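Local structure of Cg6181-pa, isoform A (Drosophila melanogaster, 2VXG) at residues N27-V32 with Q62-D67; E81-I86 with K129-Y134; T39-A44 with K75-N80; A19-L24 with R51-V56; Q110-S115 with N123-M128. The protein probably acts in mRNA decapping during mRNA degradation and is required for silencing a subset of endogenous microRNA targets, this chain being its all-helical C-terminal region. All blocks are in the same frame, centred on the assembly; numbering follows the deposited sequence.

Contact 1 (N27-V32 with Q62-D67); sequences NDLGLV and QQISAD
Leu29 wedges its two methyls against the last turn of helix 54-66, and this is the tight part of the contact. Its CG stands trans to the backbone N (chi1 -172°), which carries the isobutyl fork across the gap: Leu29 CD1 rests 3.6 Å from Gln63 O and 3.9 Å from Ile64 CA, while Leu29 CD2 lies 3.7 Å from Asp67 O, with Asp67 CB alongside. Beyond the fork, Val32 turns CG2 to the amide of Gln63, 3.7 Å from OE1, the two side chains lying at a slant to each other. The other flank is looser and wet. There the extended Gln63 side chain ends beside a water that accepts from Asp28 N at 2.7 Å and sits 2.9 Å from Gln63 OE1, while Gln63 NE2 is held by Leu24 O of helix 16-25. No direct hydrogen bond joins the two segments; the water lies between them. Asp28 itself caps its own helix: OD1 accepts from Leu31 N at 3.1 Å, met from above the carboxylate plane. This is the N-capped start of helix 29-38, whose first-turn Leu29 packs against the side of the last turn of helix 54-66 in an all-helical domain.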
# COMPACT_ATOMS: atom_id res chain seq x y z
N ASN A 27 -2.24 11.94 -6.20
CA ASN A 27 -2.90 12.33 -4.94
C ASN A 27 -4.38 11.91 -5.03
O ASN A 27 -5.29 12.70 -4.85
CB ASN A 27 -2.71 13.84 -4.68
CG ASN A 27 -3.42 14.33 -3.44
OD1 ASN A 27 -3.41 13.67 -2.40
ND2 ASN A 27 -4.02 15.51 -3.54
N ASP A 28 -4.60 10.67 -5.41
CA ASP A 28 -5.98 10.22 -5.62
C ASP A 28 -6.06 8.75 -5.23
O ASP A 28 -5.69 7.86 -5.99
CB ASP A 28 -6.39 10.47 -7.06
CG ASP A 28 -7.83 10.10 -7.35
OD1 ASP A 28 -8.42 9.24 -6.66
OD2 ASP A 28 -8.37 10.68 -8.32
N LEU A 29 -6.57 8.49 -4.04
CA LEU A 29 -6.63 7.11 -3.56
C LEU A 29 -7.57 6.27 -4.39
O LEU A 29 -7.36 5.09 -4.52
CB LEU A 29 -6.99 7.06 -2.07
CG LEU A 29 -6.89 5.68 -1.37
CD1 LEU A 29 -5.52 4.91 -1.55
CD2 LEU A 29 -7.26 5.81 0.10
N GLY A 30 -8.58 6.88 -5.00
CA GLY A 30 -9.46 6.17 -5.94
C GLY A 30 -8.73 5.65 -7.18
O GLY A 30 -9.01 4.55 -7.69
N LEU A 31 -7.78 6.43 -7.68
CA LEU A 31 -6.97 5.99 -8.83
C LEU A 31 -5.99 4.87 -8.45
O LEU A 31 -5.78 3.94 -9.22
CB LEU A 31 -6.22 7.18 -9.40
CG LEU A 31 -5.44 6.88 -10.68
CD1 LEU A 31 -6.45 6.48 -11.85
CD2 LEU A 31 -4.63 8.17 -11.00
N VAL A 32 -5.44 4.97 -7.25
CA VAL A 32 -4.64 3.91 -6.68
C VAL A 32 -5.45 2.62 -6.61
O VAL A 32 -4.95 1.56 -7.03
CB VAL A 32 -4.06 4.29 -5.29
CG1 VAL A 32 -3.30 3.09 -4.67
CG2 VAL A 32 -3.13 5.52 -5.41
N GLN A 62 1.71 4.24 2.74
CA GLN A 62 1.34 5.52 3.18
C GLN A 62 -0.07 5.95 2.73
O GLN A 62 -0.91 6.31 3.51
CB GLN A 62 2.43 6.49 2.79
CG GLN A 62 2.31 7.83 3.36
CD GLN A 62 1.44 8.75 2.55
OE1 GLN A 62 1.65 8.92 1.37
NE2 GLN A 62 0.49 9.36 3.19
N GLN A 63 -0.32 5.82 1.45
CA GLN A 63 -1.52 6.32 0.82
C GLN A 63 -2.79 5.52 1.20
O GLN A 63 -3.84 6.11 1.45
CB GLN A 63 -1.35 6.38 -0.69
CG GLN A 63 -0.31 7.45 -1.07
CD GLN A 63 -0.49 8.02 -2.44
OE1 GLN A 63 -1.53 7.89 -3.05
NE2 GLN A 63 0.58 8.63 -2.95
N ILE A 64 -2.66 4.20 1.22
CA ILE A 64 -3.76 3.31 1.58
C ILE A 64 -4.16 3.61 3.05
O ILE A 64 -5.36 3.71 3.37
CB ILE A 64 -3.41 1.82 1.41
CG1 ILE A 64 -3.25 1.45 -0.08
CG2 ILE A 64 -4.53 0.94 2.07
CD1 ILE A 64 -2.70 0.05 -0.33
N SER A 65 -3.16 3.73 3.93
CA SER A 65 -3.40 3.93 5.36
C SER A 65 -3.73 5.37 5.77
O SER A 65 -4.24 5.60 6.88
CB SER A 65 -2.26 3.43 6.23
OG SER A 65 -1.11 4.24 6.18
N ALA A 66 -3.39 6.32 4.91
CA ALA A 66 -3.69 7.74 5.17
C ALA A 66 -5.20 7.97 5.30
O ALA A 66 -5.64 8.94 5.93
CB ALA A 66 -3.13 8.65 4.04
N ASP A 67 -5.97 7.13 4.63
CA ASP A 67 -7.39 7.25 4.66
C ASP A 67 -8.05 5.90 4.65
O ASP A 67 -8.31 5.35 3.58
CB ASP A 67 -7.90 8.09 3.48
CG ASP A 67 -9.40 8.20 3.46
OD1 ASP A 67 -10.04 8.03 4.52
OD2 ASP A 67 -9.94 8.47 2.36
O HOH W 1 -2.35 9.18 -5.49

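Contact 2 (E81-I86 with K129-Y134); sequences EALLAI and KAIITY
Leu83 lies across one face of the Tyr134 ring, its CD1 in CH-pi contact 4.0 Å from the ring centroid and 23° off the normal, shifted toward the rim. Leu83 CG lies 3.5 Å from Tyr134 CE2, and the two side chains are set at a slant to each other. The other leucine branch turns to the helix that carries the tyrosine: Leu83 CD2 is 3.9 Å from Ala130 CB and 4.2 Å from Ile131 CG1. With CG trans to the carbonyl carbon (chi1 -77°), Tyr134 reaches over to the C-terminal end of helix 73-85, where its hydroxyl passes Leu84 and Tyr134 CE1 meets Ile86 CB. The two helical segments run nearly parallel, 18° apart, and their axes come no nearer than 11.2 Å, a gap bridged by these long side chains. Leu101 of helix 91-114 packs on both Leu83 and Tyr134. At the ring edge, in its plane, one water accepts from Tyr134 OH at 3.1 Å and donates to Leu84 O at 2.9 Å and to Ile86 O at 2.6 Å. The chemistry is therefore divided: Leu83 against the face of the phenol restricts turning of the ring, while the water links the hydroxyl to two carbonyls at the helix end and holds the end of the phenol there.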
# COMPACT_ATOMS: atom_id res chain seq x y z
N GLU A 81 0.78 -7.33 1.78
CA GLU A 81 1.84 -7.70 0.83
C GLU A 81 2.91 -6.66 0.74
O GLU A 81 4.08 -7.00 0.72
CB GLU A 81 1.32 -7.97 -0.57
CG GLU A 81 0.37 -9.11 -0.67
CD GLU A 81 0.97 -10.49 -0.61
OE1 GLU A 81 2.21 -10.69 -0.55
OE2 GLU A 81 0.13 -11.41 -0.64
N ALA A 82 2.53 -5.38 0.74
CA ALA A 82 3.54 -4.34 0.66
C ALA A 82 4.45 -4.37 1.87
O ALA A 82 5.68 -4.25 1.74
CB ALA A 82 2.91 -2.95 0.45
N LEU A 83 3.89 -4.53 3.07
CA LEU A 83 4.74 -4.66 4.27
C LEU A 83 5.69 -5.85 4.16
O LEU A 83 6.88 -5.75 4.47
CB LEU A 83 3.87 -4.80 5.54
CG LEU A 83 4.50 -5.02 6.93
CD1 LEU A 83 5.14 -3.72 7.41
CD2 LEU A 83 3.45 -5.46 7.96
N LEU A 84 5.16 -7.00 3.75
CA LEU A 84 5.99 -8.22 3.61
C LEU A 84 7.09 -8.06 2.57
O LEU A 84 8.07 -8.76 2.65
CB LEU A 84 5.13 -9.43 3.27
CG LEU A 84 4.12 -9.91 4.32
CD1 LEU A 84 3.31 -11.04 3.77
CD2 LEU A 84 4.83 -10.35 5.64
N ALA A 85 6.90 -7.15 1.61
CA ALA A 85 7.91 -6.87 0.57
C ALA A 85 8.96 -5.83 0.94
O ALA A 85 9.95 -5.64 0.20
CB ALA A 85 7.21 -6.44 -0.72
N ILE A 86 8.76 -5.13 2.06
CA ILE A 86 9.78 -4.20 2.56
C ILE A 86 11.13 -4.92 2.75
O ILE A 86 11.23 -5.92 3.47
CB ILE A 86 9.40 -3.57 3.90
CG1 ILE A 86 8.20 -2.65 3.79
CG2 ILE A 86 10.56 -2.74 4.49
CD1 ILE A 86 7.85 -1.99 5.17
N LYS A 129 0.78 -5.80 15.06
CA LYS A 129 1.83 -6.71 15.63
C LYS A 129 3.02 -6.97 14.70
O LYS A 129 4.19 -6.96 15.13
CB LYS A 129 1.25 -8.07 16.02
CG LYS A 129 0.32 -8.06 17.15
CD LYS A 129 0.99 -7.79 18.51
CE LYS A 129 -0.07 -7.41 19.54
NZ LYS A 129 0.45 -7.42 20.92
N ALA A 130 2.74 -7.21 13.43
CA ALA A 130 3.77 -7.44 12.45
C ALA A 130 4.68 -6.22 12.31
O ALA A 130 5.88 -6.36 12.14
CB ALA A 130 3.16 -7.75 11.10
N ILE A 131 4.06 -5.03 12.36
CA ILE A 131 4.76 -3.77 12.23
C ILE A 131 5.81 -3.62 13.33
O ILE A 131 6.95 -3.16 13.06
CB ILE A 131 3.76 -2.55 12.26
CG1 ILE A 131 3.03 -2.44 10.91
CG2 ILE A 131 4.50 -1.22 12.55
CD1 ILE A 131 1.99 -1.35 10.91
N ILE A 132 5.44 -4.04 14.55
CA ILE A 132 6.35 -4.00 15.69
C ILE A 132 7.66 -4.74 15.37
O ILE A 132 8.74 -4.26 15.70
CB ILE A 132 5.69 -4.52 17.00
CG1 ILE A 132 4.52 -3.59 17.40
CG2 ILE A 132 6.73 -4.61 18.13
CD1 ILE A 132 3.83 -3.96 18.71
N THR A 133 7.55 -5.87 14.66
CA THR A 133 8.72 -6.67 14.27
C THR A 133 9.60 -5.96 13.26
O THR A 133 10.82 -6.00 13.35
CB THR A 133 8.30 -8.05 13.71
OG1 THR A 133 7.58 -8.76 14.73
CG2 THR A 133 9.49 -8.88 13.31
N TYR A 134 8.97 -5.29 12.30
CA TYR A 134 9.73 -4.49 11.34
C TYR A 134 10.42 -3.30 11.98
O TYR A 134 11.53 -2.94 11.60
CB TYR A 134 8.81 -4.01 10.22
CG TYR A 134 8.50 -5.08 9.22
CD1 TYR A 134 9.33 -5.29 8.13
CD2 TYR A 134 7.36 -5.86 9.35
CE1 TYR A 134 9.03 -6.26 7.21
CE2 TYR A 134 7.06 -6.84 8.43
CZ TYR A 134 7.89 -7.03 7.36
OH TYR A 134 7.59 -8.00 6.44
O HOH W 2 10.07 -7.94 4.64

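Contact 3 (T39-A44 with K75-N80); sequences TDSNQA and KQRYLN
Ser41 opens the short helix 41-44, and from this N-capped first turn it meets Arg77 and Tyr78 of helix 73-85. Its OG lies trans to the carbonyl carbon (chi1 -45°), placed to donate to Tyr78 OH at 3.0 Å. The guanidinium of Arg77 comes to the serine hydroxyl from another direction, Arg77 NH1 3.0 Å from Ser41 OG. The arginine CG leaves trans to the backbone N, then the chain bends twice, at chi2 (-96°) and chi3 (-65°), yet still reaches away from its helix to Ser41. Tyr78 CE2 lies 3.9 Å above one face of the Arg77 guanidinium plane, offset toward the rim of that group. Tyr78 itself spans the gap from a buried base, where Leu60 and Ile64 of helix 54-66 pack on it and the ring of Phe45 meets its ring. The cap just before Ser41 is made by Asp40, whose OD1 accepts from Asn42 N at 3.0 Å, met from above the carboxylate plane; a weak bond from Asn42 ND2 goes to the same oxygen. Two further neighbours lie near the end of the phenol: Ala44 CB is 4.5 Å from Tyr78 OH, and Thr39 OG1 is 3.6 Å from Tyr78 OH.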
# COMPACT_ATOMS: atom_id res chain seq x y z
N THR A 39 -4.01 -4.62 -11.47
CA THR A 39 -2.64 -5.12 -11.55
C THR A 39 -2.62 -6.55 -11.06
O THR A 39 -3.44 -6.95 -10.26
CB THR A 39 -1.52 -4.20 -10.85
OG1 THR A 39 -0.84 -4.89 -9.79
CG2 THR A 39 -2.05 -2.89 -10.40
N ASP A 40 -1.70 -7.32 -11.61
CA ASP A 40 -1.55 -8.72 -11.24
C ASP A 40 -0.71 -8.72 -9.97
O ASP A 40 0.48 -8.39 -10.02
CB ASP A 40 -0.88 -9.48 -12.36
CG ASP A 40 -0.86 -10.99 -12.13
OD1 ASP A 40 -0.97 -11.45 -10.97
OD2 ASP A 40 -0.73 -11.71 -13.13
N SER A 41 -1.32 -9.08 -8.85
CA SER A 41 -0.62 -9.14 -7.56
C SER A 41 0.60 -10.07 -7.56
O SER A 41 1.52 -9.89 -6.77
CB SER A 41 -1.60 -9.59 -6.48
OG SER A 41 -2.82 -8.88 -6.63
N ASN A 42 0.59 -11.07 -8.43
CA ASN A 42 1.73 -11.98 -8.52
C ASN A 42 2.86 -11.40 -9.39
O ASN A 42 4.00 -11.84 -9.26
CB ASN A 42 1.30 -13.38 -8.96
CG ASN A 42 0.19 -13.95 -8.06
OD1 ASN A 42 0.46 -14.66 -7.09
ND2 ASN A 42 -1.06 -13.56 -8.34
N GLN A 43 2.55 -10.41 -10.23
CA GLN A 43 3.60 -9.54 -10.79
C GLN A 43 4.05 -8.53 -9.72
O GLN A 43 5.26 -8.39 -9.44
CB GLN A 43 3.11 -8.80 -12.06
CG GLN A 43 2.80 -9.74 -13.26
CD GLN A 43 2.61 -9.02 -14.61
OE1 GLN A 43 3.33 -8.07 -14.94
NE2 GLN A 43 1.65 -9.50 -15.40
N ALA A 44 3.09 -7.85 -9.11
CA ALA A 44 3.41 -6.80 -8.15
C ALA A 44 4.32 -7.33 -7.07
O ALA A 44 5.35 -6.74 -6.77
CB ALA A 44 2.12 -6.20 -7.55
N LYS A 75 -7.43 -3.33 -0.29
CA LYS A 75 -6.41 -2.45 0.25
C LYS A 75 -5.66 -3.11 1.43
O LYS A 75 -4.44 -2.90 1.58
CB LYS A 75 -6.98 -1.06 0.61
CG LYS A 75 -7.30 -0.21 -0.66
CD LYS A 75 -7.79 1.24 -0.36
CE LYS A 75 -9.13 1.22 0.41
NZ LYS A 75 -9.72 2.58 0.66
N GLN A 76 -6.37 -3.89 2.25
CA GLN A 76 -5.72 -4.58 3.37
C GLN A 76 -4.71 -5.56 2.87
O GLN A 76 -3.61 -5.64 3.36
CB GLN A 76 -6.70 -5.35 4.25
CG GLN A 76 -6.05 -6.03 5.51
CD GLN A 76 -5.17 -5.08 6.34
OE1 GLN A 76 -5.46 -3.90 6.45
NE2 GLN A 76 -4.08 -5.60 6.94
N ARG A 77 -5.13 -6.34 1.88
CA ARG A 77 -4.27 -7.35 1.31
C ARG A 77 -3.03 -6.72 0.68
O ARG A 77 -1.92 -7.24 0.86
CB ARG A 77 -5.07 -8.21 0.32
CG ARG A 77 -4.39 -9.47 -0.11
CD ARG A 77 -3.65 -9.31 -1.42
NE ARG A 77 -4.57 -9.04 -2.53
CZ ARG A 77 -4.44 -9.49 -3.77
NH1 ARG A 77 -3.41 -10.29 -4.10
NH2 ARG A 77 -5.35 -9.15 -4.68
N TYR A 78 -3.19 -5.59 -0.02
CA TYR A 78 -2.01 -4.81 -0.45
C TYR A 78 -1.18 -4.24 0.67
O TYR A 78 0.04 -4.19 0.54
CB TYR A 78 -2.35 -3.69 -1.46
CG TYR A 78 -2.33 -4.26 -2.87
CD1 TYR A 78 -1.25 -4.02 -3.74
CD2 TYR A 78 -3.35 -5.09 -3.31
CE1 TYR A 78 -1.23 -4.57 -5.03
CE2 TYR A 78 -3.34 -5.65 -4.58
CZ TYR A 78 -2.28 -5.39 -5.43
OH TYR A 78 -2.27 -5.95 -6.71
N LEU A 79 -1.81 -3.79 1.76
CA LEU A 79 -1.04 -3.34 2.92
C LEU A 79 -0.22 -4.50 3.45
O LEU A 79 0.95 -4.32 3.75
CB LEU A 79 -1.93 -2.87 4.06
CG LEU A 79 -2.56 -1.51 3.93
CD1 LEU A 79 -3.28 -1.24 5.27
CD2 LEU A 79 -1.51 -0.46 3.55
N ASN A 80 -0.87 -5.65 3.59
CA ASN A 80 -0.19 -6.90 3.97
C ASN A 80 1.01 -7.22 3.09
O ASN A 80 2.11 -7.40 3.59
CB ASN A 80 -1.16 -8.09 3.92
CG ASN A 80 -2.20 -8.08 5.08
OD1 ASN A 80 -2.05 -7.35 6.05
ND2 ASN A 80 -3.24 -8.92 4.94

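Contact 4 (A19-L24 with R51-V56); sequences AFHQAL and RLEQKV
With CG trans to the carbonyl carbon in both residues (chi1 -67° in His21), His21 and Glu53 swing toward each other, the glutamate extended beyond CG. They join through a His-carboxylate hydrogen bond: His21 NE2 donates to Glu53 OE1 at 2.9 Å, nearly straight at 165°. The acceptor lies at the edge of the imidazole, in the ring plane, and OE1 is met on its syn side, 27° out of the carboxylate plane. Lys55 NZ is 5.2 Å from His21 NE2, near enough that its charge may weigh on the pair. The rest of the contact is apolar. Val56 splits its methyls, CG2 set 3.7 Å from His21 CD2 and CG1 set 3.7 Å from Phe20 CB, while Leu24 CD1 comes to 4.0 Å from Val56 CG1. Leu52 reaches over one face of the Phe20 ring, its CD2 in CH-pi contact 4.2 Å from the centroid and offset toward the rim. Glu53 stands at the N-cap position of helix 54-66, and its backbone N is bonded to Asn17 OD1. Helix 16-25 thus packs against the N-terminal end of helix 54-66 and the residues just before it, as helices do within an all-helical domain.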
# COMPACT_ATOMS: atom_id res chain seq x y z
N ALA A 19 3.37 2.63 -13.87
CA ALA A 19 1.93 2.69 -13.66
C ALA A 19 1.67 3.19 -12.23
O ALA A 19 0.85 4.08 -12.02
CB ALA A 19 1.29 1.37 -13.89
N PHE A 20 2.43 2.66 -11.28
CA PHE A 20 2.23 3.04 -9.88
C PHE A 20 2.73 4.44 -9.59
O PHE A 20 2.12 5.12 -8.77
CB PHE A 20 2.83 2.01 -8.91
CG PHE A 20 1.89 0.87 -8.60
CD1 PHE A 20 1.66 -0.11 -9.54
CD2 PHE A 20 1.20 0.79 -7.37
CE1 PHE A 20 0.82 -1.18 -9.30
CE2 PHE A 20 0.33 -0.29 -7.10
CZ PHE A 20 0.14 -1.27 -8.08
N HIS A 21 3.80 4.88 -10.25
CA HIS A 21 4.25 6.28 -10.13
C HIS A 21 3.12 7.19 -10.48
O HIS A 21 2.84 8.12 -9.74
CB HIS A 21 5.46 6.62 -11.05
CG HIS A 21 6.74 5.93 -10.71
ND1 HIS A 21 7.76 5.75 -11.63
CD2 HIS A 21 7.14 5.27 -9.59
CE1 HIS A 21 8.75 5.07 -11.08
NE2 HIS A 21 8.41 4.78 -9.83
N GLN A 22 2.44 6.90 -11.60
CA GLN A 22 1.36 7.74 -12.08
C GLN A 22 0.23 7.70 -11.09
O GLN A 22 -0.26 8.75 -10.68
CB GLN A 22 0.85 7.27 -13.45
CG GLN A 22 -0.34 8.07 -14.01
CD GLN A 22 -0.06 9.55 -14.28
OE1 GLN A 22 -0.40 10.41 -13.46
NE2 GLN A 22 0.53 9.86 -15.44
N ALA A 23 -0.15 6.50 -10.66
CA ALA A 23 -1.26 6.40 -9.73
C ALA A 23 -0.96 7.16 -8.41
O ALA A 23 -1.81 7.92 -7.89
CB ALA A 23 -1.58 4.96 -9.47
N LEU A 24 0.25 6.99 -7.89
CA LEU A 24 0.67 7.53 -6.58
C LEU A 24 1.00 9.03 -6.55
O LEU A 24 0.88 9.70 -5.48
CB LEU A 24 1.84 6.73 -6.01
CG LEU A 24 1.57 5.29 -5.59
CD1 LEU A 24 2.84 4.48 -5.37
CD2 LEU A 24 0.63 5.25 -4.38
N ARG A 51 8.92 -6.73 -9.95
CA ARG A 51 8.25 -6.38 -8.69
C ARG A 51 8.23 -4.86 -8.50
O ARG A 51 8.95 -4.13 -9.17
CB ARG A 51 8.95 -7.03 -7.52
N LEU A 52 7.43 -4.41 -7.54
CA LEU A 52 7.34 -2.99 -7.17
C LEU A 52 8.58 -2.50 -6.42
O LEU A 52 9.08 -3.14 -5.51
CB LEU A 52 6.09 -2.76 -6.32
CG LEU A 52 4.79 -3.07 -7.05
CD1 LEU A 52 3.61 -2.80 -6.10
CD2 LEU A 52 4.64 -2.23 -8.32
N GLU A 53 9.10 -1.36 -6.88
CA GLU A 53 10.18 -0.64 -6.24
C GLU A 53 9.88 -0.47 -4.77
O GLU A 53 8.72 -0.30 -4.41
CB GLU A 53 10.21 0.77 -6.83
CG GLU A 53 10.91 0.83 -8.11
CD GLU A 53 10.69 2.12 -8.80
OE1 GLU A 53 10.01 3.01 -8.25
OE2 GLU A 53 11.19 2.23 -9.91
N GLN A 54 10.91 -0.44 -3.93
CA GLN A 54 10.72 -0.12 -2.51
C GLN A 54 10.04 1.23 -2.28
O GLN A 54 9.19 1.34 -1.38
CB GLN A 54 12.04 -0.13 -1.76
CG GLN A 54 12.69 -1.52 -1.66
CD GLN A 54 12.03 -2.37 -0.65
OE1 GLN A 54 12.07 -2.06 0.56
NE2 GLN A 54 11.43 -3.48 -1.11
N LYS A 55 10.42 2.25 -3.06
CA LYS A 55 9.82 3.57 -2.91
C LYS A 55 8.31 3.55 -3.20
O LYS A 55 7.56 4.27 -2.59
CB LYS A 55 10.58 4.67 -3.66
CG LYS A 55 10.47 4.73 -5.20
CD LYS A 55 11.22 5.94 -5.79
CE LYS A 55 11.57 5.69 -7.28
NZ LYS A 55 12.90 6.22 -7.60
N VAL A 56 7.89 2.69 -4.13
CA VAL A 56 6.49 2.51 -4.50
C VAL A 56 5.77 1.77 -3.37
O VAL A 56 4.68 2.14 -2.99
CB VAL A 56 6.34 1.74 -5.82
CG1 VAL A 56 4.93 1.17 -5.97
CG2 VAL A 56 6.76 2.62 -7.06

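Contact 5 (Q110-S115 with N123-M128); sequences QFIKNS and NVRLLM
Apolar contact makes up the whole joint, led by Val124, which fits between Phe111 and Ile112 of the preceding helix. Val124 CG2 lies 3.6 Å from Phe111 CE2, and Val124 CG1 is 3.9 Å from Phe111 CD2, the two side chains lying at a slant. On the neighbouring side, Val124 CG1 is 3.8 Å from Ile112 CG2. The isoleucine sends CG2 across with CG1 tucked between its backbone N and carbonyl carbon (chi1 60°), and from there CG2 also meets the aliphatic part of a charged residue, Arg125 CG at 3.9 Å. A sulfur contact is added where Ile112 CD1 and Met128 SD are 4.0 Å apart, although the placing of the end of Met128 is doubtful. Aromatic contact comes from outside the pair, as the ring of His71 meets that of Phe111 edge-to-face. No hydrogen bond crosses. The segments run antiparallel, 153° between their directions, with axes 10.2 Å apart at closest, as in a helical hairpin. Within the bundle, helix 91-114 turns back here into helix 121-134; Gln76 and Leu83 of helix 73-85 touch the latter, and Tyr105, a phosphorylation site unmodified here, packs on Met128.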
# COMPACT_ATOMS: atom_id res chain seq x y z
N GLN A 110 -5.95 4.36 14.84
CA GLN A 110 -7.16 5.20 14.69
C GLN A 110 -8.28 4.45 13.99
O GLN A 110 -9.43 4.55 14.38
CB GLN A 110 -6.81 6.52 13.98
CG GLN A 110 -5.83 7.34 14.84
CD GLN A 110 -6.42 7.73 16.18
OE1 GLN A 110 -7.46 8.39 16.24
NE2 GLN A 110 -5.77 7.32 17.27
N PHE A 111 -7.92 3.66 12.99
CA PHE A 111 -8.88 2.80 12.32
C PHE A 111 -9.55 1.78 13.25
O PHE A 111 -10.77 1.61 13.23
CB PHE A 111 -8.20 2.03 11.19
CG PHE A 111 -9.07 0.97 10.60
CD1 PHE A 111 -10.06 1.31 9.70
CD2 PHE A 111 -8.87 -0.38 10.90
CE1 PHE A 111 -10.84 0.34 9.09
CE2 PHE A 111 -9.67 -1.37 10.32
CZ PHE A 111 -10.67 -0.98 9.41
N ILE A 112 -8.77 1.09 14.06
CA ILE A 112 -9.40 0.11 14.95
C ILE A 112 -10.29 0.76 16.02
O ILE A 112 -11.21 0.14 16.49
CB ILE A 112 -8.41 -0.87 15.61
CG1 ILE A 112 -7.37 -0.18 16.46
CG2 ILE A 112 -7.72 -1.80 14.52
CD1 ILE A 112 -6.61 -1.15 17.36
N LYS A 113 -9.99 1.99 16.42
CA LYS A 113 -10.88 2.72 17.32
C LYS A 113 -12.13 3.24 16.59
O LYS A 113 -13.21 3.13 17.13
CB LYS A 113 -10.12 3.85 18.00
CG LYS A 113 -8.97 3.35 18.91
CD LYS A 113 -8.15 4.52 19.41
CE LYS A 113 -6.96 4.05 20.28
NZ LYS A 113 -7.38 3.65 21.65
N ASN A 114 -11.97 3.73 15.36
CA ASN A 114 -13.07 4.28 14.58
C ASN A 114 -14.04 3.23 14.03
O ASN A 114 -15.21 3.54 13.81
CB ASN A 114 -12.57 5.08 13.35
CG ASN A 114 -11.87 6.39 13.70
OD1 ASN A 114 -12.02 6.93 14.77
ND2 ASN A 114 -11.08 6.90 12.76
N SER A 115 -13.54 2.02 13.78
CA SER A 115 -14.27 1.03 13.00
C SER A 115 -14.22 -0.35 13.61
O SER A 115 -13.77 -1.32 12.93
CB SER A 115 -13.68 0.97 11.59
OG SER A 115 -13.73 2.24 10.97
N ASN A 123 -7.55 -8.22 11.16
CA ASN A 123 -6.48 -8.18 10.18
C ASN A 123 -5.55 -6.97 10.41
O ASN A 123 -4.33 -7.09 10.38
CB ASN A 123 -7.06 -8.16 8.76
CG ASN A 123 -7.93 -9.37 8.48
OD1 ASN A 123 -7.45 -10.39 8.00
ND2 ASN A 123 -9.21 -9.28 8.87
N VAL A 124 -6.16 -5.81 10.69
CA VAL A 124 -5.36 -4.62 11.00
C VAL A 124 -4.66 -4.80 12.36
O VAL A 124 -3.49 -4.40 12.52
CB VAL A 124 -6.22 -3.36 10.94
CG1 VAL A 124 -5.49 -2.14 11.52
CG2 VAL A 124 -6.66 -3.08 9.49
N ARG A 125 -5.35 -5.40 13.35
CA ARG A 125 -4.69 -5.65 14.62
C ARG A 125 -3.48 -6.57 14.45
O ARG A 125 -2.43 -6.34 15.04
CB ARG A 125 -5.67 -6.20 15.66
CG ARG A 125 -6.75 -5.19 16.11
CD ARG A 125 -7.72 -5.92 17.07
NE ARG A 125 -7.09 -6.14 18.36
CZ ARG A 125 -7.26 -7.20 19.15
NH1 ARG A 125 -8.08 -8.19 18.81
NH2 ARG A 125 -6.60 -7.27 20.30
N LEU A 126 -3.60 -7.56 13.58
CA LEU A 126 -2.49 -8.45 13.31
C LEU A 126 -1.38 -7.68 12.59
O LEU A 126 -0.19 -7.90 12.84
CB LEU A 126 -2.93 -9.61 12.41
CG LEU A 126 -1.81 -10.59 12.04
CD1 LEU A 126 -1.33 -11.28 13.29
CD2 LEU A 126 -2.32 -11.58 11.01
N LEU A 127 -1.76 -6.83 11.64
CA LEU A 127 -0.79 -6.02 10.96
C LEU A 127 0.03 -5.15 11.92
O LEU A 127 1.24 -5.02 11.71
CB LEU A 127 -1.43 -5.22 9.81
CG LEU A 127 -0.52 -4.35 8.92
CD1 LEU A 127 0.20 -5.09 7.79
CD2 LEU A 127 -1.32 -3.17 8.31
N MET A 128 -0.61 -4.58 12.95
CA MET A 128 0.02 -3.74 13.96
C MET A 128 1.07 -4.53 14.77
O MET A 128 2.17 -4.04 15.04
CB MET A 128 -1.05 -3.13 14.86
CG MET A 128 -1.93 -2.10 14.17
SD MET A 128 -3.38 -1.62 15.10
CE MET A 128 -4.72 -2.48 14.30

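In the fold
From the N terminus, contact 4 opens first, at 19-24 on helix 16-25, and closes at 51-56. Contact 1 opens inside that loop at 27-32 and closes beyond it at 62-67; contact 3 opens at 39-44 and closes later still, at 75-80. These three loops cross one another, interlocking the N-terminal helices with helices 54-66 and 73-85. Their segments touch, as where Ile64 packs on Lys75 and Leu79. Contact 2 starts afresh at 81-86 and closes at 129-134, with contact 5 nested inside, closing the short turn between the last two helices. Contacts 4 and 5 lie on opposite sides of the chain's centre, about 25 Å between their centres; helix 73-85, used by contacts 3 and 2, joins the two parts.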